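Local coordinates for tyrosine--tRNA ligase, mitochondrial (Emericella nidulans, PDB 5IHX), which probably attaches L-tyrosine to mitochondrial tRNA(Tyr) in an ATP-dependent reaction, here as a C-terminally truncated form holding the class I catalytic domain, at residues L46-V51 with G278-L283; V66-G71 with F87-W92. All blocks are in the same frame, centred on the assembly; numbering follows the deposited sequence.

In the fold
Interactions 1 and 2 lie about 12 Å apart, centre to centre, and both reach the mixed sheet, parallel but for strand 50-51, of the class I synthetase nucleotide-binding fold. Interaction 1 fastens strand 50-51, at one border of the sheet, antiparallel to strand 277-280; strand 235-238 separates the latter from strand 68-72, where interaction 2 brings in helix 84-95. Along the chain 46-51 comes first and 278-283 last, and both segments of interaction 2 fall between them. F279 and T281 of 278-283, and L46 ahead of the border strand, pack on helix 84-95, and F279 also on I68, next in sequence to Y69 of the tyrosine pocket.

Interaction 1: residues L46-V51 with G278-L283; sequences LIHDVV and GFTTPL
D49 and H48 grip T280 from one side through both its backbone N and its O. The N gives a nearly straight bond to D49 O (2.7 Å, 165° at the hydrogen), close to the C=O axis, and T280 O takes the N-H of H48 at 2.8 Å, 31° off the carbonyl plane. The T280 hydroxyl, OG1, accepts a longer, more bent bond from D49 N (3.1 Å). A water joins this OG1 to D49 OD2. CB of H48 lies against the T281-P282 peptide, 3.5 Å from P282 N. With CG anti to the backbone N (chi1 179°), the imidazole has its CD2 edge facing OG1 of T280, which sits near the ring plane.

F279 faces the other way. Its CB sits 3.2 Å from D49 O, and CG1 of I47 approaches CD2 of F279 obliquely to the ring, at 4.0 Å, the two side chains crossing at about a right angle. L41 of helix 37-44 and V89 of helix 84-95 also touch this ring. Further along, V50 and F279 form a non-hydrogen-bonded antiparallel pair, and V51 N reaches G278 O from above the carbonyl plane. At the other end, L46 O lies 3.3 Å from CG2 of T281.

This short antiparallel addition borders a largely parallel sheet. Four hydrogen bonds fix the pairing, three of them at T280 through N, O and OG1, with the water linking OG1 to D49 OD2; F279, with I47, L41 and V89, is packed into the apolar interior.

Interaction 2: residues V66-G71 with F87-W92; sequences VGIYAG and FMVLAW. With TYR (tyrosine), chain C.
The Y69 ring presents its edge to the bound tyrosine: the ligand OH lies near the ring plane and accepts a hydrogen bond from Y69 OH at 3.2 Å. W225 meets the same ring edge-to-face. The F87 ring, on the helix side of the strand, meets CB of A70 obliquely through CE1 (4.2 Å) and packs nearly parallel to F102.

Strand 68-72, helix 84-95 and strand 100-104 form a beta-alpha-beta unit of the class I synthetase nucleotide-binding fold; the axes of strand 68-71 and helix 87-92 run nearly antiparallel (154°) and come within 8.5 Å of each other. Alternate strand residues divide the work: I68 and A70 turn to the helix, Y69 to the tyrosine. L90 fills the middle with both methyls. CD1 rests 3.7 Å from CB of A70, and CD2 lies 3.9 Å from CG2 of I68. I68 has CG1 anti to its backbone N (chi1 178°), an extended chain that carries CD1 to CG1 of V89 (4.0 Å) at about a right angle. On the pocket side, CA of G71 lies 3.5 Å from CD1 of the bound tyrosine.

Interaction 1: residues L46-V51 with G278-L283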
ATOM      1  N   LEU A  46     -10.842  -6.768 -33.628  1.00 29.00           N
ATOM      2  CA  LEU A  46     -10.836  -6.144 -32.308  1.00 27.78           C
ATOM      3  C   LEU A  46      -9.752  -6.676 -31.367  1.00 33.34           C
ATOM      4  O   LEU A  46      -9.548  -6.115 -30.290  1.00 28.74           O
ATOM      5  CB  LEU A  46     -12.209  -6.314 -31.654  1.00 25.44           C
ATOM      6  CG  LEU A  46     -13.309  -5.382 -32.170  1.00 26.47           C
ATOM      7  CD1 LEU A  46     -14.667  -5.791 -31.618  1.00 23.97           C
ATOM      8  CD2 LEU A  46     -13.006  -3.928 -31.811  1.00 26.96           C
ATOM      9  N   ILE A  47      -9.063  -7.745 -31.760  1.00 29.05           N
ATOM     10  CA  ILE A  47      -7.959  -8.272 -30.953  1.00 34.60           C
ATOM     11  C   ILE A  47      -6.609  -7.859 -31.531  1.00 35.80           C
ATOM     12  O   ILE A  47      -6.304  -8.156 -32.685  1.00 32.44           O
ATOM     13  CB  ILE A  47      -8.005  -9.810 -30.849  1.00 30.73           C
ATOM     14  CG1 ILE A  47      -9.359 -10.260 -30.294  1.00 30.96           C
ATOM     15  CG2 ILE A  47      -6.846 -10.314 -29.981  1.00 36.53           C
ATOM     16  CD1 ILE A  47      -9.485 -11.756 -30.072  1.00 40.06           C
ATOM     17  N   HIS A  48      -5.806  -7.178 -30.717  1.00 36.03           N
ATOM     18  CA  HIS A  48      -4.451  -6.805 -31.103  1.00 33.51           C
ATOM     19  C   HIS A  48      -3.469  -7.863 -30.607  1.00 37.29           C
ATOM     20  O   HIS A  48      -2.878  -8.596 -31.401  1.00 39.97           O
ATOM     21  CB  HIS A  48      -4.086  -5.429 -30.546  1.00 30.64           C
ATOM     22  CG  HIS A  48      -2.697  -4.992 -30.892  1.00 50.07           C
ATOM     23  ND1 HIS A  48      -2.242  -4.927 -32.189  1.00 61.65           N
ATOM     24  CD2 HIS A  48      -1.664  -4.600 -30.108  1.00 48.67           C
ATOM     25  CE1 HIS A  48      -0.985  -4.512 -32.193  1.00 56.23           C
ATOM     26  NE2 HIS A  48      -0.613  -4.307 -30.944  1.00 53.54           N
ATOM     27  N   ASP A  49      -3.295  -7.926 -29.289  1.00 38.03           N
ATOM     28  CA  ASP A  49      -2.462  -8.945 -28.654  1.00 35.22           C
ATOM     29  C   ASP A  49      -3.255  -9.742 -27.631  1.00 35.53           C
ATOM     30  O   ASP A  49      -4.112  -9.197 -26.936  1.00 44.91           O
ATOM     31  CB  ASP A  49      -1.248  -8.312 -27.963  1.00 46.77           C
ATOM     32  CG  ASP A  49      -0.204  -7.815 -28.944  1.00 61.46           C
ATOM     33  OD1 ASP A  49      -0.090  -8.390 -30.048  1.00 70.59           O
ATOM     34  OD2 ASP A  49       0.515  -6.852 -28.601  1.00 66.64           O
ATOM     35  N   VAL A  50      -2.957 -11.034 -27.543  1.00 33.42           N
ATOM     36  CA  VAL A  50      -3.494 -11.876 -26.486  1.00 30.26           C
ATOM     37  C   VAL A  50      -2.459 -11.977 -25.376  1.00 35.84           C
ATOM     38  O   VAL A  50      -1.316 -12.360 -25.614  1.00 37.23           O
ATOM     39  CB  VAL A  50      -3.858 -13.286 -26.998  1.00 28.42           C
ATOM     40  CG1 VAL A  50      -4.274 -14.194 -25.838  1.00 28.30           C
ATOM     41  CG2 VAL A  50      -4.956 -13.205 -28.043  1.00 27.52           C
ATOM     42  N   VAL A  51      -2.867 -11.618 -24.164  1.00 43.38           N
ATOM     43  CA  VAL A  51      -2.000 -11.748 -23.002  1.00 38.34           C
ATOM     44  C   VAL A  51      -2.040 -13.197 -22.537  1.00 40.47           C
ATOM     45  O   VAL A  51      -2.782 -13.553 -21.621  1.00 41.86           O
ATOM     46  CB  VAL A  51      -2.424 -10.804 -21.866  1.00 34.45           C
ATOM     47  CG1 VAL A  51      -1.453 -10.908 -20.700  1.00 37.77           C
ATOM     48  CG2 VAL A  51      -2.486  -9.371 -22.373  1.00 37.35           C
ATOM     49  N   GLY A 278      -6.126 -12.655 -20.754  1.00 30.95           N
ATOM     50  CA  GLY A 278      -6.621 -11.394 -21.272  1.00 37.02           C
ATOM     51  C   GLY A 278      -6.109 -11.080 -22.657  1.00 33.11           C
ATOM     52  O   GLY A 278      -5.328 -11.837 -23.232  1.00 32.75           O
ATOM     53  N   PHE A 279      -6.564  -9.956 -23.200  1.00 30.75           N
ATOM     54  CA  PHE A 279      -6.093  -9.502 -24.498  1.00 27.16           C
ATOM     55  C   PHE A 279      -6.299  -8.006 -24.636  1.00 26.14           C
ATOM     56  O   PHE A 279      -7.012  -7.392 -23.839  1.00 26.43           O
ATOM     57  CB  PHE A 279      -6.804 -10.252 -25.628  1.00 24.55           C
ATOM     58  CG  PHE A 279      -8.298 -10.094 -25.629  1.00 24.52           C
ATOM     59  CD1 PHE A 279      -9.091 -10.846 -24.781  1.00 25.17           C
ATOM     60  CD2 PHE A 279      -8.912  -9.213 -26.508  1.00 28.87           C
ATOM     61  CE1 PHE A 279     -10.467 -10.709 -24.796  1.00 33.43           C
ATOM     62  CE2 PHE A 279     -10.284  -9.072 -26.525  1.00 30.33           C
ATOM     63  CZ  PHE A 279     -11.064  -9.824 -25.669  1.00 27.41           C
ATOM     64  N   THR A 280      -5.654  -7.423 -25.641  1.00 34.70           N
ATOM     65  CA  THR A 280      -5.731  -5.989 -25.874  1.00 35.99           C
ATOM     66  C   THR A 280      -6.424  -5.677 -27.192  1.00 31.59           C
ATOM     67  O   THR A 280      -6.518  -6.531 -28.077  1.00 26.43           O
ATOM     68  CB  THR A 280      -4.333  -5.352 -25.894  1.00 40.50           C
ATOM     69  OG1 THR A 280      -3.558  -5.930 -26.951  1.00 36.96           O
ATOM     70  CG2 THR A 280      -3.626  -5.568 -24.565  1.00 36.98           C
ATOM     71  N   THR A 281      -6.896  -4.441 -27.312  1.00 28.55           N
ATOM     72  CA  THR A 281      -7.508  -3.952 -28.540  1.00 28.01           C
ATOM     73  C   THR A 281      -6.495  -3.058 -29.256  1.00 34.11           C
ATOM     74  O   THR A 281      -5.616  -2.487 -28.610  1.00 36.40           O
ATOM     75  CB  THR A 281      -8.810  -3.177 -28.249  1.00 27.13           C
ATOM     76  OG1 THR A 281      -8.548  -2.134 -27.302  1.00 34.85           O
ATOM     77  CG2 THR A 281      -9.871  -4.107 -27.677  1.00 29.58           C
ATOM     78  N   PRO A 282      -6.608  -2.935 -30.590  1.00 34.77           N
ATOM     79  CA  PRO A 282      -5.616  -2.193 -31.384  1.00 35.20           C
ATOM     80  C   PRO A 282      -5.531  -0.698 -31.071  1.00 41.87           C
ATOM     81  O   PRO A 282      -6.480  -0.111 -30.548  1.00 33.49           O
ATOM     82  CB  PRO A 282      -6.088  -2.409 -32.829  1.00 34.20           C
ATOM     83  CG  PRO A 282      -7.512  -2.818 -32.726  1.00 40.79           C
ATOM     84  CD  PRO A 282      -7.631  -3.566 -31.443  1.00 34.31           C
ATOM     85  N   LEU A 283      -4.384  -0.104 -31.397  1.00 48.93           N
ATOM     86  CA  LEU A 283      -4.162   1.328 -31.218  1.00 57.69           C
ATOM     87  C   LEU A 283      -4.693   2.147 -32.389  1.00 51.58           C
ATOM     88  O   LEU A 283      -4.354   1.887 -33.545  1.00 51.55           O
ATOM     89  CB  LEU A 283      -2.667   1.614 -31.049  1.00 65.55           C
ATOM     90  CG  LEU A 283      -2.277   3.058 -30.712  1.00 70.26           C
ATOM     91  CD1 LEU A 283      -2.865   3.499 -29.378  1.00 67.64           C
ATOM     92  CD2 LEU A 283      -0.765   3.217 -30.719  1.00 75.61           C
TER
HETATM   93  O   HOH W   1      -1.111  -4.848 -26.791  1.00 38.98           O

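Interaction 2: residues V66-G71 with F87-W92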
ATOM      1  N   VAL A  66     -17.645 -17.491 -19.862  1.00 35.74           N
ATOM      2  CA  VAL A  66     -16.853 -16.775 -18.862  1.00 38.35           C
ATOM      3  C   VAL A  66     -17.166 -15.289 -18.811  1.00 36.74           C
ATOM      4  O   VAL A  66     -17.600 -14.694 -19.799  1.00 31.96           O
ATOM      5  CB  VAL A  66     -15.336 -16.927 -19.114  1.00 38.20           C
ATOM      6  CG1 VAL A  66     -14.931 -18.375 -19.028  1.00 61.81           C
ATOM      7  CG2 VAL A  66     -14.946 -16.329 -20.466  1.00 30.92           C
ATOM      8  N   GLY A  67     -16.931 -14.699 -17.646  1.00 27.93           N
ATOM      9  CA  GLY A  67     -17.070 -13.269 -17.482  1.00 27.11           C
ATOM     10  C   GLY A  67     -15.862 -12.538 -18.033  1.00 24.39           C
ATOM     11  O   GLY A  67     -14.750 -13.068 -18.036  1.00 29.89           O
ATOM     12  N   ILE A  68     -16.089 -11.319 -18.514  1.00 21.73           N
ATOM     13  CA  ILE A  68     -15.020 -10.487 -19.052  1.00 26.97           C
ATOM     14  C   ILE A  68     -15.244  -9.050 -18.602  1.00 28.05           C
ATOM     15  O   ILE A  68     -16.386  -8.619 -18.473  1.00 25.76           O
ATOM     16  CB  ILE A  68     -14.962 -10.555 -20.594  1.00 28.76           C
ATOM     17  CG1 ILE A  68     -13.868  -9.629 -21.131  1.00 32.19           C
ATOM     18  CG2 ILE A  68     -16.316 -10.200 -21.197  1.00 38.89           C
ATOM     19  CD1 ILE A  68     -13.549  -9.847 -22.599  1.00 37.59           C
ATOM     20  N   TYR A  69     -14.166  -8.315 -18.338  1.00 25.71           N
ATOM     21  CA  TYR A  69     -14.307  -6.924 -17.918  1.00 24.31           C
ATOM     22  C   TYR A  69     -13.259  -6.011 -18.530  1.00 22.72           C
ATOM     23  O   TYR A  69     -12.190  -6.453 -18.954  1.00 27.20           O
ATOM     24  CB  TYR A  69     -14.254  -6.815 -16.387  1.00 20.75           C
ATOM     25  CG  TYR A  69     -12.877  -6.584 -15.795  1.00 27.52           C
ATOM     26  CD1 TYR A  69     -12.444  -5.300 -15.487  1.00 33.72           C
ATOM     27  CD2 TYR A  69     -12.025  -7.645 -15.515  1.00 30.06           C
ATOM     28  CE1 TYR A  69     -11.196  -5.075 -14.937  1.00 26.71           C
ATOM     29  CE2 TYR A  69     -10.770  -7.429 -14.958  1.00 29.34           C
ATOM     30  CZ  TYR A  69     -10.365  -6.141 -14.670  1.00 41.69           C
ATOM     31  OH  TYR A  69      -9.122  -5.914 -14.118  1.00 40.56           O
ATOM     32  N   ALA A  70     -13.609  -4.729 -18.589  1.00 27.22           N
ATOM     33  CA  ALA A  70     -12.695  -3.677 -19.004  1.00 28.42           C
ATOM     34  C   ALA A  70     -12.777  -2.552 -17.988  1.00 29.86           C
ATOM     35  O   ALA A  70     -13.857  -2.254 -17.478  1.00 25.08           O
ATOM     36  CB  ALA A  70     -13.044  -3.178 -20.387  1.00 27.14           C
ATOM     37  N   GLY A  71     -11.635  -1.942 -17.689  1.00 29.97           N
ATOM     38  CA  GLY A  71     -11.572  -0.872 -16.711  1.00 26.87           C
ATOM     39  C   GLY A  71     -11.344   0.486 -17.344  1.00 30.78           C
ATOM     40  O   GLY A  71     -10.761   0.589 -18.422  1.00 32.14           O
ATOM     41  N   PHE A  87     -14.676  -1.430 -24.979  1.00 22.19           N
ATOM     42  CA  PHE A  87     -16.101  -1.466 -24.667  1.00 23.60           C
ATOM     43  C   PHE A  87     -16.918  -2.005 -25.839  1.00 24.11           C
ATOM     44  O   PHE A  87     -18.020  -2.519 -25.644  1.00 28.41           O
ATOM     45  CB  PHE A  87     -16.589  -0.083 -24.236  1.00 32.21           C
ATOM     46  CG  PHE A  87     -15.956   0.394 -22.959  1.00 41.02           C
ATOM     47  CD1 PHE A  87     -16.147  -0.307 -21.781  1.00 46.22           C
ATOM     48  CD2 PHE A  87     -15.184   1.541 -22.927  1.00 62.32           C
ATOM     49  CE1 PHE A  87     -15.567   0.113 -20.600  1.00 54.21           C
ATOM     50  CE2 PHE A  87     -14.604   1.971 -21.746  1.00 65.89           C
ATOM     51  CZ  PHE A  87     -14.801   1.256 -20.581  1.00 58.87           C
ATOM     52  N   MET A  88     -16.383  -1.898 -27.051  1.00 23.17           N
ATOM     53  CA  MET A  88     -16.987  -2.573 -28.195  1.00 23.87           C
ATOM     54  C   MET A  88     -16.885  -4.084 -27.983  1.00 28.72           C
ATOM     55  O   MET A  88     -17.794  -4.833 -28.345  1.00 29.09           O
ATOM     56  CB  MET A  88     -16.310  -2.168 -29.507  1.00 27.79           C
ATOM     57  CG  MET A  88     -16.508  -0.710 -29.904  1.00 29.17           C
ATOM     58  SD  MET A  88     -18.235  -0.208 -30.064  1.00 34.26           S
ATOM     59  CE  MET A  88     -18.851  -1.416 -31.233  1.00 27.39           C
ATOM     60  N   VAL A  89     -15.773  -4.529 -27.403  1.00 22.83           N
ATOM     61  CA  VAL A  89     -15.602  -5.943 -27.068  1.00 24.87           C
ATOM     62  C   VAL A  89     -16.646  -6.390 -26.046  1.00 24.44           C
ATOM     63  O   VAL A  89     -17.236  -7.462 -26.186  1.00 21.97           O
ATOM     64  CB  VAL A  89     -14.181  -6.227 -26.524  1.00 29.82           C
ATOM     65  CG1 VAL A  89     -14.086  -7.628 -25.925  1.00 27.83           C
ATOM     66  CG2 VAL A  89     -13.148  -6.061 -27.626  1.00 31.60           C
ATOM     67  N   LEU A  90     -16.872  -5.570 -25.022  1.00 20.46           N
ATOM     68  CA  LEU A  90     -17.863  -5.897 -24.001  1.00 26.09           C
ATOM     69  C   LEU A  90     -19.275  -5.856 -24.581  1.00 23.23           C
ATOM     70  O   LEU A  90     -20.138  -6.642 -24.190  1.00 21.54           O
ATOM     71  CB  LEU A  90     -17.765  -4.939 -22.808  1.00 26.20           C
ATOM     72  CG  LEU A  90     -16.478  -4.943 -21.978  1.00 28.87           C
ATOM     73  CD1 LEU A  90     -16.648  -4.043 -20.761  1.00 30.94           C
ATOM     74  CD2 LEU A  90     -16.073  -6.349 -21.556  1.00 30.21           C
ATOM     75  N   ALA A  91     -19.506  -4.937 -25.513  1.00 24.04           N
ATOM     76  CA  ALA A  91     -20.794  -4.846 -26.187  1.00 26.95           C
ATOM     77  C   ALA A  91     -21.094  -6.151 -26.913  1.00 27.96           C
ATOM     78  O   ALA A  91     -22.191  -6.699 -26.803  1.00 29.11           O
ATOM     79  CB  ALA A  91     -20.811  -3.679 -27.159  1.00 23.06           C
ATOM     80  N   TRP A  92     -20.110  -6.646 -27.654  1.00 23.62           N
ATOM     81  CA  TRP A  92     -20.245  -7.926 -28.335  1.00 25.62           C
ATOM     82  C   TRP A  92     -20.475  -9.044 -27.329  1.00 24.74           C
ATOM     83  O   TRP A  92     -21.354  -9.888 -27.514  1.00 24.48           O
ATOM     84  CB  TRP A  92     -19.006  -8.221 -29.178  1.00 25.99           C
ATOM     85  CG  TRP A  92     -19.027  -7.567 -30.521  1.00 24.68           C
ATOM     86  CD1 TRP A  92     -18.139  -6.652 -31.005  1.00 21.03           C
ATOM     87  CD2 TRP A  92     -19.990  -7.778 -31.560  1.00 24.44           C
ATOM     88  NE1 TRP A  92     -18.485  -6.287 -32.282  1.00 25.64           N
ATOM     89  CE2 TRP A  92     -19.618  -6.966 -32.647  1.00 22.25           C
ATOM     90  CE3 TRP A  92     -21.126  -8.584 -31.679  1.00 24.65           C
ATOM     91  CZ2 TRP A  92     -20.343  -6.930 -33.835  1.00 25.65           C
ATOM     92  CZ3 TRP A  92     -21.846  -8.549 -32.859  1.00 24.06           C
ATOM     93  CH2 TRP A  92     -21.452  -7.726 -33.920  1.00 22.69           C
TER
HETATM   94  N   TYR C 501      -5.465   1.077 -15.780  1.00 56.37           N
HETATM   95  CA  TYR C 501      -6.469   1.221 -16.874  1.00 53.00           C
HETATM   96  C   TYR C 501      -6.223   2.496 -17.673  1.00 64.03           C
HETATM   97  O   TYR C 501      -6.562   2.583 -18.855  1.00 65.23           O
HETATM   98  CB  TYR C 501      -7.887   1.228 -16.301  1.00 42.72           C
HETATM   99  CG  TYR C 501      -8.155   0.090 -15.348  1.00 46.65           C
HETATM  100  CD1 TYR C 501      -8.174  -1.226 -15.796  1.00 37.83           C
HETATM  101  CD2 TYR C 501      -8.386   0.326 -13.998  1.00 41.38           C
HETATM  102  CE1 TYR C 501      -8.418  -2.270 -14.931  1.00 42.87           C
HETATM  103  CE2 TYR C 501      -8.630  -0.711 -13.125  1.00 40.14           C
HETATM  104  CZ  TYR C 501      -8.646  -2.008 -13.597  1.00 45.09           C
HETATM  105  OH  TYR C 501      -8.887  -3.047 -12.731  1.00 52.22           O
HETATM  106  OXT TYR C 501      -5.682   3.470 -17.151  1.00 60.43           O